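Local coordinates for protein glycosyl hydrolase BlGH5_18 (PDB 7LQX) that probably hydrolyses glycosidic bonds in N-glycans, as a family GH5 (subfamily 18) glycosidase of a gut bifidobacterium, at residues V28-S33 and R88-I93; F66-Y71 and G108-F113; V200-E205 and W273-G278. All blocks are in the same frame, centred on the assembly; numbering follows the deposited sequence.

Contact 1: V28-S33 and R88-I93; sequences VNYTPS and RRMVHI
Tyr30 and Met90 join the first strand of a (beta/alpha)8 barrel to the helical layer around it: Tyr30 follows Asn29 at the C-terminal end of that strand, and Met90 is on helix 81-96, the main helix after strand 62-65, beyond the short helix 69-72. Met90 was built as selenomethionine, so its sulfur position is filled by SE. That atom comes up to the rim of the phenol ring, 3.8 Å from Tyr30 CE2 and equally far from CD2. It lies 84° off the ring normal, which makes this an edge-on Met-aromatic contact in which the selenium meets ring C-H groups rather than the pi face. The methionine leaves the helix extended through its first two torsions and bends only at the last (chi3 -72°), which carries CE past the same edge to 3.9 Å from Tyr30 CE2. CE also comes within 4.4 Å of Pro32 CG, a looser touch. On one face of the phenol lies the turning chain itself, with Pro32 N about 3.9 Å above the plane and toward the rim. The far end of the ring is fixed by Asp51 of helix 45-57, whose carboxylate takes a hydrogen bond from Tyr30 OH and, through its other oxygen, pairs with Ser33 OG. Val65 of strand 62-65 touches both Tyr30 and Met90, while Phe39 and Trp40 pack on Met90 from a neighbouring loop. No hydrogen bond crosses between the two segments. The arrangement is typical of the apolar layer between the strands and helices of a TIM barrel.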
loop_
_atom_site.group_PDB
_atom_site.type_symbol
_atom_site.label_atom_id
_atom_site.label_comp_id
_atom_site.label_asym_id
_atom_site.label_seq_id
_atom_site.Cartn_x
_atom_site.Cartn_y
_atom_site.Cartn_z
ATOM N N VAL A 28 -6.660 -26.050 6.155
ATOM C CA VAL A 28 -5.822 -25.396 5.157
ATOM C C VAL A 28 -5.803 -23.892 5.372
ATOM O O VAL A 28 -6.773 -23.285 5.835
ATOM C CB VAL A 28 -6.242 -25.705 3.699
ATOM C CG1 VAL A 28 -6.079 -27.177 3.396
ATOM C CG2 VAL A 28 -7.666 -25.255 3.438
ATOM N N ASN A 29 -4.667 -23.301 5.026
ATOM C CA ASN A 29 -4.557 -21.868 4.807
ATOM C C ASN A 29 -5.194 -21.576 3.462
ATOM O O ASN A 29 -4.729 -22.071 2.434
ATOM C CB ASN A 29 -3.083 -21.488 4.815
ATOM C CG ASN A 29 -2.490 -21.567 6.209
ATOM O OD1 ASN A 29 -2.705 -20.674 7.022
ATOM N ND2 ASN A 29 -1.762 -22.647 6.496
ATOM N N TYR A 30 -6.277 -20.807 3.476
ATOM C CA TYR A 30 -7.123 -20.639 2.298
ATOM C C TYR A 30 -6.589 -19.509 1.432
ATOM O O TYR A 30 -6.611 -18.344 1.836
ATOM C CB TYR A 30 -8.573 -20.399 2.718
ATOM C CG TYR A 30 -9.491 -20.079 1.567
ATOM C CD1 TYR A 30 -9.440 -20.811 0.403
ATOM C CD2 TYR A 30 -10.415 -19.045 1.653
ATOM C CE1 TYR A 30 -10.276 -20.513 -0.675
ATOM C CE2 TYR A 30 -11.259 -18.753 0.601
ATOM C CZ TYR A 30 -11.189 -19.484 -0.558
ATOM O OH TYR A 30 -12.032 -19.151 -1.601
ATOM N N THR A 31 -6.098 -19.875 0.252
ATOM C CA THR A 31 -5.708 -18.932 -0.777
ATOM C C THR A 31 -6.790 -18.938 -1.851
ATOM O O THR A 31 -6.892 -19.918 -2.603
ATOM C CB THR A 31 -4.353 -19.335 -1.361
ATOM O OG1 THR A 31 -4.314 -20.750 -1.595
ATOM C CG2 THR A 31 -3.225 -18.981 -0.410
ATOM N N PRO A 32 -7.634 -17.911 -1.942
ATOM C CA PRO A 32 -8.749 -17.961 -2.897
ATOM C C PRO A 32 -8.280 -18.253 -4.314
ATOM O O PRO A 32 -7.304 -17.678 -4.800
ATOM C CB PRO A 32 -9.383 -16.568 -2.775
ATOM C CG PRO A 32 -9.062 -16.139 -1.370
ATOM C CD PRO A 32 -7.691 -16.713 -1.079
ATOM N N SER A 33 -8.978 -19.178 -4.973
ATOM C CA SER A 33 -8.594 -19.562 -6.321
ATOM C C SER A 33 -8.800 -18.422 -7.307
ATOM O O SER A 33 -8.051 -18.313 -8.282
ATOM C CB SER A 33 -9.398 -20.780 -6.768
ATOM O OG SER A 33 -10.771 -20.463 -6.903
ATOM N N ARG A 88 -16.698 -11.611 7.131
ATOM C CA ARG A 88 -17.758 -12.373 7.781
ATOM C C ARG A 88 -18.423 -13.323 6.795
ATOM O O ARG A 88 -18.741 -14.467 7.143
ATOM C CB ARG A 88 -18.781 -11.425 8.412
ATOM C CG ARG A 88 -19.906 -12.136 9.145
ATOM C CD ARG A 88 -20.806 -11.187 9.910
ATOM N NE ARG A 88 -21.937 -11.920 10.468
ATOM C CZ ARG A 88 -22.906 -11.382 11.198
ATOM N NH1 ARG A 88 -22.886 -10.090 11.494
ATOM N NH2 ARG A 88 -23.889 -12.153 11.643
ATOM N N ARG A 89 -18.623 -12.877 5.552
ATOM C CA ARG A 89 -19.248 -13.735 4.554
ATOM C C ARG A 89 -18.376 -14.948 4.258
ATOM O O ARG A 89 -18.882 -16.066 4.111
ATOM C CB ARG A 89 -19.528 -12.941 3.276
ATOM C CG ARG A 89 -20.100 -13.781 2.145
ATOM C CD ARG A 89 -21.564 -14.109 2.325
ATOM N NE ARG A 89 -22.124 -14.677 1.101
ATOM C CZ ARG A 89 -22.389 -13.974 0.002
ATOM N NH1 ARG A 89 -22.142 -12.672 -0.035
ATOM N NH2 ARG A 89 -22.901 -14.574 -1.064
HETATM N N MSE A 90 -17.066 -14.751 4.165
HETATM C CA MSE A 90 -16.175 -15.868 3.880
HETATM C C MSE A 90 -16.216 -16.889 5.013
HETATM O O MSE A 90 -16.235 -18.097 4.764
HETATM C CB MSE A 90 -14.758 -15.363 3.643
HETATM C CG MSE A 90 -13.799 -16.468 3.260
HETATM SE SE MSE A 90 -12.057 -15.817 2.807
HETATM C CE MSE A 90 -12.474 -15.037 1.136
ATOM N N VAL A 91 -16.220 -16.389 6.250
ATOM C CA VAL A 91 -16.394 -17.250 7.415
ATOM C C VAL A 91 -17.728 -17.977 7.345
ATOM O O VAL A 91 -17.812 -19.188 7.584
ATOM C CB VAL A 91 -16.269 -16.420 8.706
ATOM C CG1 VAL A 91 -16.721 -17.239 9.896
ATOM C CG2 VAL A 91 -14.853 -15.911 8.862
ATOM N N HIS A 92 -18.794 -17.237 7.025
ATOM C CA HIS A 92 -20.124 -17.820 6.925
ATOM C C HIS A 92 -20.147 -18.962 5.922
ATOM O O HIS A 92 -20.750 -20.011 6.180
ATOM C CB HIS A 92 -21.121 -16.732 6.528
ATOM C CG HIS A 92 -22.550 -17.156 6.627
ATOM N ND1 HIS A 92 -23.180 -17.362 7.835
ATOM C CD2 HIS A 92 -23.470 -17.417 5.671
ATOM C CE1 HIS A 92 -24.431 -17.728 7.616
ATOM N NE2 HIS A 92 -24.631 -17.770 6.312
ATOM N N ILE A 93 -19.484 -18.783 4.779
ATOM C CA ILE A 93 -19.478 -19.813 3.746
ATOM C C ILE A 93 -18.694 -21.036 4.203
ATOM O O ILE A 93 -19.108 -22.177 3.971
ATOM C CB ILE A 93 -18.936 -19.231 2.426
ATOM C CG1 ILE A 93 -19.910 -18.193 1.868
ATOM C CG2 ILE A 93 -18.688 -20.340 1.424
ATOM C CD1 ILE A 93 -19.344 -17.371 0.711
#

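Contact 2: F66-Y71 and G108-F113; sequences FPVWPY and GHLSSF. With EDO (1,2-ethanediol), chain D; EDO (1,2-ethanediol), chain E.
The backbones come closest at Trp69 and Gly108, whose CA atoms are 6.4 Å apart, and have spread to 9.0 Å between the CA atoms of Phe66 and Leu110; a cis peptide bond precedes Gly108. At the close end Trp69 CB lies 4.1 Å from Gly108 N, which sits at the edge of the indole, while Trp69 NE1 is taken by Gln73. Further along, Leu110 carries the apolar contact with both methyl branches. Leu110 CD2 lies 4.0 Å from Phe66 CD1, oblique to the ring, and Leu110 CD1 turns to Val68 CG2, a looser touch at 4.5 Å. With CG anti to its carbonyl carbon (chi1 -68°), the leucine forks between these two side chains. Beyond it the chain reverses: Leu110 N bonds to Phe113 O and Phe113 N returns the bond to Leu110 O. Ser111 N, at the turn, points almost straight (172°) at O2 of a 1,2-ethanediol that probably came from the crystallisation liquor, 2.8 Å from Ser111 N. His124 of the second subunit stacks on Phe113 and hydrogen-bonds Ser112 OG. This is a beta hairpin with a two-residue loop, Ser111 and Ser112, in a type I' turn, set in the loop after the third strand of the barrel.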
loop_
_atom_site.group_PDB
_atom_site.type_symbol
_atom_site.label_atom_id
_atom_site.label_comp_id
_atom_site.label_asym_id
_atom_site.label_seq_id
_atom_site.Cartn_x
_atom_site.Cartn_y
_atom_site.Cartn_z
ATOM N N PHE A 66 -7.413 -14.804 5.472
ATOM C CA PHE A 66 -6.541 -13.638 5.490
ATOM C C PHE A 66 -7.131 -12.427 4.784
ATOM O O PHE A 66 -6.911 -12.236 3.583
ATOM C CB PHE A 66 -5.210 -13.981 4.809
ATOM C CG PHE A 66 -4.520 -15.182 5.380
ATOM C CD1 PHE A 66 -3.607 -15.029 6.401
ATOM C CD2 PHE A 66 -4.783 -16.451 4.908
ATOM C CE1 PHE A 66 -2.962 -16.119 6.941
ATOM C CE2 PHE A 66 -4.136 -17.558 5.444
ATOM C CZ PHE A 66 -3.224 -17.387 6.459
ATOM N N PRO A 67 -7.832 -11.553 5.508
ATOM C CA PRO A 67 -8.140 -10.224 4.961
ATOM C C PRO A 67 -6.867 -9.401 4.817
ATOM O O PRO A 67 -5.812 -9.725 5.368
ATOM C CB PRO A 67 -9.087 -9.619 6.001
ATOM C CG PRO A 67 -8.724 -10.310 7.274
ATOM C CD PRO A 67 -8.336 -11.707 6.888
ATOM N N VAL A 68 -6.971 -8.314 4.052
ATOM C CA VAL A 68 -5.827 -7.462 3.720
ATOM C C VAL A 68 -6.019 -6.082 4.343
ATOM O O VAL A 68 -7.061 -5.441 4.163
ATOM C CB VAL A 68 -5.613 -7.405 2.198
ATOM C CG1 VAL A 68 -4.589 -6.352 1.809
ATOM C CG2 VAL A 68 -5.187 -8.772 1.708
ATOM N N TRP A 69 -5.000 -5.627 5.075
ATOM C CA TRP A 69 -5.152 -4.493 5.985
ATOM C C TRP A 69 -5.474 -3.187 5.282
ATOM O O TRP A 69 -6.375 -2.468 5.748
ATOM C CB TRP A 69 -3.880 -4.385 6.833
ATOM C CG TRP A 69 -3.929 -3.462 8.001
ATOM C CD1 TRP A 69 -5.006 -2.771 8.479
ATOM C CD2 TRP A 69 -2.824 -3.116 8.829
ATOM N NE1 TRP A 69 -4.635 -2.028 9.582
ATOM C CE2 TRP A 69 -3.296 -2.225 9.811
ATOM C CE3 TRP A 69 -1.478 -3.503 8.859
ATOM C CZ2 TRP A 69 -2.466 -1.705 10.802
ATOM C CZ3 TRP A 69 -0.661 -2.985 9.843
ATOM C CH2 TRP A 69 -1.158 -2.096 10.801
ATOM N N PRO A 70 -4.799 -2.807 4.191
ATOM C CA PRO A 70 -5.154 -1.546 3.518
ATOM C C PRO A 70 -6.574 -1.504 2.994
ATOM O O PRO A 70 -7.060 -0.411 2.691
ATOM C CB PRO A 70 -4.122 -1.419 2.384
ATOM C CG PRO A 70 -3.391 -2.737 2.339
ATOM C CD PRO A 70 -3.541 -3.384 3.683
ATOM N N TYR A 71 -7.252 -2.651 2.848
ATOM C CA TYR A 71 -8.650 -2.634 2.431
ATOM C C TYR A 71 -9.589 -2.551 3.629
ATOM O O TYR A 71 -10.662 -1.941 3.531
ATOM C CB TYR A 71 -9.016 -3.865 1.582
ATOM C CG TYR A 71 -8.002 -4.231 0.514
ATOM C CD1 TYR A 71 -7.187 -3.274 -0.079
ATOM C CD2 TYR A 71 -7.851 -5.544 0.118
ATOM C CE1 TYR A 71 -6.239 -3.635 -1.024
ATOM C CE2 TYR A 71 -6.916 -5.907 -0.821
ATOM C CZ TYR A 71 -6.118 -4.951 -1.394
ATOM O OH TYR A 71 -5.186 -5.345 -2.322
ATOM N N GLY A 108 -0.574 -6.650 6.110
ATOM C CA GLY A 108 0.595 -7.099 6.835
ATOM C C GLY A 108 1.591 -7.692 5.870
ATOM O O GLY A 108 2.130 -6.994 5.012
ATOM N N HIS A 109 1.799 -9.002 5.951
ATOM C CA HIS A 109 2.776 -9.667 5.105
ATOM C C HIS A 109 2.222 -10.992 4.606
ATOM O O HIS A 109 1.783 -11.823 5.407
ATOM C CB HIS A 109 4.082 -9.947 5.855
ATOM C CG HIS A 109 5.148 -10.498 4.972
ATOM N ND1 HIS A 109 5.867 -9.700 4.111
ATOM C CD2 HIS A 109 5.570 -11.766 4.756
ATOM C CE1 HIS A 109 6.715 -10.449 3.431
ATOM N NE2 HIS A 109 6.552 -11.707 3.798
ATOM N N LEU A 110 2.257 -11.185 3.289
ATOM C CA LEU A 110 1.874 -12.445 2.661
ATOM C C LEU A 110 2.796 -12.773 1.498
ATOM O O LEU A 110 2.859 -12.029 0.515
ATOM C CB LEU A 110 0.432 -12.371 2.152
ATOM C CG LEU A 110 -0.653 -12.289 3.217
ATOM C CD1 LEU A 110 -1.939 -11.725 2.638
ATOM C CD2 LEU A 110 -0.909 -13.657 3.819
ATOM N N SER A 111 3.481 -13.907 1.592
ATOM C CA SER A 111 4.202 -14.516 0.477
ATOM C C SER A 111 5.127 -13.533 -0.237
ATOM O O SER A 111 5.154 -13.448 -1.468
ATOM C CB SER A 111 3.244 -15.177 -0.514
ATOM O OG SER A 111 2.383 -16.083 0.138
ATOM N N SER A 112 5.925 -12.820 0.555
ATOM C CA SER A 112 6.983 -11.884 0.157
ATOM C C SER A 112 6.491 -10.451 -0.001
ATOM O O SER A 112 7.314 -9.553 -0.177
ATOM C CB SER A 112 7.746 -12.299 -1.115
ATOM O OG SER A 112 7.087 -11.889 -2.304
ATOM N N PHE A 113 5.182 -10.217 0.021
ATOM C CA PHE A 113 4.616 -8.892 -0.206
ATOM C C PHE A 113 4.142 -8.271 1.102
ATOM O O PHE A 113 3.452 -8.922 1.891
ATOM C CB PHE A 113 3.426 -8.979 -1.156
ATOM C CG PHE A 113 3.777 -9.451 -2.540
ATOM C CD1 PHE A 113 4.221 -8.554 -3.501
ATOM C CD2 PHE A 113 3.662 -10.786 -2.887
ATOM C CE1 PHE A 113 4.542 -8.975 -4.767
ATOM C CE2 PHE A 113 3.968 -11.205 -4.162
ATOM C CZ PHE A 113 4.415 -10.305 -5.099
HETATM C C1 EDO D . 2.874 -17.591 4.759
HETATM O O1 EDO D . 2.923 -17.090 6.096
HETATM C C2 EDO D . 2.430 -16.456 3.841
HETATM O O2 EDO D . 3.366 -15.373 3.975
HETATM C C1 EDO E . 5.937 -19.014 2.510
HETATM O O1 EDO E . 6.837 -18.656 1.459
HETATM C C2 EDO E . 4.537 -19.258 1.957
HETATM O O2 EDO E . 4.087 -18.116 1.218
#

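Contact 3: V200-E205 and W273-G278; sequences VALHSE and WLQEVG. With EDO (1,2-ethanediol), chain D.
Leu202 and Trp273 meet inside the (beta/alpha)8 barrel, where strands 200-202 and 272-277, the fifth and seventh, lie on the two sides of strand 229-233, the sixth. The apolar part is one methyl against one ring edge: Leu202 CD1 lies in the plane of the indole, 3.5 Å from Trp273 CZ3, and the two side chains cross at about a right angle. A face of the same indole is covered by Gln275 CG, 3.7 Å above its centre. Trp307 meets the ring edge-to-face, and Thr310 takes NE1.

The polar part is held mostly by residues around the two segments. Gln275 stretches out from the strand, anti at chi1 (-174°) and again at chi2, which brings its amide to Ser204; Ser204 CB lies 3.7 Å from Gln275 NE2, a packing contact. His232 and Thr159 hydrogen-bond the two ends of that amide, and Ser204 OG bonds to the backbone N of Glu163.

Charge gathers at Glu276, at the end of the seventh strand, a position consistent with that of the nucleophile in clan GH-A glycosidases. Its OE2 forms a salt bridge with Arg64 and accepts a 2.6 Å hydrogen bond from O1 of a 1,2-ethanediol; OE1 is bonded to Trp234 NE1. With an alanine here, Arg64 would probably lose this salt bridge, Trp234 NE1 its acceptor and the diol one of its partners.

Within 200-205, His203 ND1 donates to the syn lone pair of Glu205 OE2 at 2.6 Å, the oxygen only 1° out of the imidazole plane.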
loop_
_atom_site.group_PDB
_atom_site.type_symbol
_atom_site.label_atom_id
_atom_site.label_comp_id
_atom_site.label_asym_id
_atom_site.label_seq_id
_atom_site.Cartn_x
_atom_site.Cartn_y
_atom_site.Cartn_z
ATOM N N VAL A 200 -10.591 -18.272 20.564
ATOM C CA VAL A 200 -9.152 -18.206 20.784
ATOM C C VAL A 200 -8.614 -16.857 20.322
ATOM O O VAL A 200 -9.127 -16.223 19.388
ATOM C CB VAL A 200 -8.376 -19.369 20.129
ATOM C CG1 VAL A 200 -8.807 -20.708 20.744
ATOM C CG2 VAL A 200 -8.518 -19.370 18.620
ATOM N N ALA A 201 -7.559 -16.428 21.006
ATOM C CA ALA A 201 -6.763 -15.263 20.650
ATOM C C ALA A 201 -5.320 -15.728 20.566
ATOM O O ALA A 201 -4.781 -16.263 21.539
ATOM C CB ALA A 201 -6.908 -14.166 21.706
ATOM N N LEU A 202 -4.703 -15.515 19.407
ATOM C CA LEU A 202 -3.390 -16.046 19.096
ATOM C C LEU A 202 -2.520 -14.962 18.482
ATOM O O LEU A 202 -3.012 -13.958 17.956
ATOM C CB LEU A 202 -3.480 -17.171 18.043
ATOM C CG LEU A 202 -4.524 -18.242 18.328
ATOM C CD1 LEU A 202 -4.752 -19.149 17.141
ATOM C CD2 LEU A 202 -4.119 -19.073 19.527
ATOM N N HIS A 203 -1.213 -15.197 18.504
ATOM C CA HIS A 203 -0.282 -14.390 17.718
ATOM C C HIS A 203 0.655 -15.325 16.964
ATOM O O HIS A 203 0.825 -16.492 17.327
ATOM C CB HIS A 203 0.475 -13.352 18.563
ATOM C CG HIS A 203 1.374 -13.945 19.589
ATOM N ND1 HIS A 203 2.738 -14.043 19.410
ATOM C CD2 HIS A 203 1.113 -14.478 20.805
ATOM C CE1 HIS A 203 3.277 -14.617 20.469
ATOM N NE2 HIS A 203 2.312 -14.899 21.325
ATOM N N SER A 204 1.227 -14.808 15.876
ATOM C CA SER A 204 2.022 -15.600 14.951
ATOM C C SER A 204 3.309 -14.892 14.572
ATOM O O SER A 204 3.286 -13.750 14.100
ATOM C CB SER A 204 1.223 -15.872 13.665
ATOM O OG SER A 204 2.065 -16.166 12.558
ATOM N N GLU A 205 4.417 -15.604 14.723
ATOM C CA GLU A 205 5.707 -15.175 14.217
ATOM C C GLU A 205 6.249 -16.201 13.232
ATOM O O GLU A 205 5.906 -17.388 13.289
ATOM C CB GLU A 205 6.693 -15.017 15.369
ATOM C CG GLU A 205 6.329 -13.892 16.317
ATOM C CD GLU A 205 5.231 -14.238 17.319
ATOM O OE1 GLU A 205 5.288 -15.311 17.955
ATOM O OE2 GLU A 205 4.318 -13.402 17.479
ATOM N N TRP A 273 -0.218 -25.458 17.668
ATOM C CA TRP A 273 -0.865 -25.463 16.362
ATOM C C TRP A 273 0.218 -25.315 15.298
ATOM O O TRP A 273 0.874 -24.276 15.220
ATOM C CB TRP A 273 -1.871 -24.313 16.285
ATOM C CG TRP A 273 -2.661 -24.284 15.011
ATOM C CD1 TRP A 273 -2.666 -25.226 14.033
ATOM C CD2 TRP A 273 -3.572 -23.262 14.586
ATOM N NE1 TRP A 273 -3.507 -24.855 13.012
ATOM C CE2 TRP A 273 -4.090 -23.659 13.336
ATOM C CE3 TRP A 273 -4.011 -22.061 15.144
ATOM C CZ2 TRP A 273 -5.010 -22.889 12.630
ATOM C CZ3 TRP A 273 -4.930 -21.306 14.453
ATOM C CH2 TRP A 273 -5.419 -21.718 13.203
ATOM N N LEU A 274 0.424 -26.370 14.514
ATOM C CA LEU A 274 1.215 -26.289 13.287
ATOM C C LEU A 274 0.347 -25.536 12.287
ATOM O O LEU A 274 -0.359 -26.117 11.458
ATOM C CB LEU A 274 1.562 -27.683 12.815
ATOM C CG LEU A 274 2.570 -27.772 11.679
ATOM C CD1 LEU A 274 3.813 -26.950 11.925
ATOM C CD2 LEU A 274 2.930 -29.245 11.485
ATOM N N GLN A 275 0.374 -24.205 12.418
ATOM C CA GLN A 275 -0.546 -23.324 11.705
ATOM C C GLN A 275 -0.145 -23.126 10.255
ATOM O O GLN A 275 -1.006 -22.788 9.434
ATOM C CB GLN A 275 -0.621 -21.998 12.475
ATOM C CG GLN A 275 -1.650 -21.020 11.955
ATOM C CD GLN A 275 -1.639 -19.691 12.689
ATOM O OE1 GLN A 275 -2.650 -19.273 13.277
ATOM N NE2 GLN A 275 -0.520 -19.027 12.668
ATOM N N GLU A 276 1.126 -23.344 9.925
ATOM C CA GLU A 276 1.541 -23.486 8.548
ATOM C C GLU A 276 2.572 -24.587 8.424
ATOM O O GLU A 276 3.532 -24.636 9.198
ATOM C CB GLU A 276 2.225 -22.233 7.983
ATOM C CG GLU A 276 1.347 -21.035 7.890
ATOM C CD GLU A 276 2.054 -19.818 7.362
ATOM O OE1 GLU A 276 3.239 -19.902 6.954
ATOM O OE2 GLU A 276 1.408 -18.750 7.401
ATOM N N VAL A 277 2.388 -25.438 7.430
ATOM C CA VAL A 277 3.437 -26.330 6.957
ATOM C C VAL A 277 3.189 -26.519 5.473
ATOM O O VAL A 277 2.058 -26.786 5.058
ATOM C CB VAL A 277 3.451 -27.662 7.728
ATOM C CG1 VAL A 277 2.075 -28.270 7.731
ATOM C CG2 VAL A 277 4.484 -28.612 7.132
ATOM N N GLY A 278 4.227 -26.335 4.667
ATOM C CA GLY A 278 4.140 -26.517 3.232
ATOM C C GLY A 278 5.343 -27.274 2.712
ATOM O O GLY A 278 6.274 -27.575 3.457
HETATM C C1 EDO D . 2.874 -17.591 4.759
HETATM O O1 EDO D . 2.923 -17.090 6.096
HETATM C C2 EDO D . 2.430 -16.456 3.841
HETATM O O2 EDO D . 3.366 -15.373 3.975
#

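The centres of the three contacts lie about 15 to 17 Å apart around one (beta/alpha)8 barrel. Along the chain, contacts 1 and 2 interlock, since segment 66-71 falls between the two segments of contact 1 and 88-93 between those of contact 2; contact 3 opens after both have closed. Asn29 ties contact 1 to its neighbours: OD1 packs on the Phe66 ring of contact 2, and ND2 probably hydrogen-bonds Gln275 O of contact 3 across strand 306-312. Contacts 2 and 3 do not touch, yet share one 1,2-ethanediol. The hairpin of contact 2 and strand 272-277 meet round that diol, probably at the active-site end of the GH5 barrel, while contact 1 packs outside the strands.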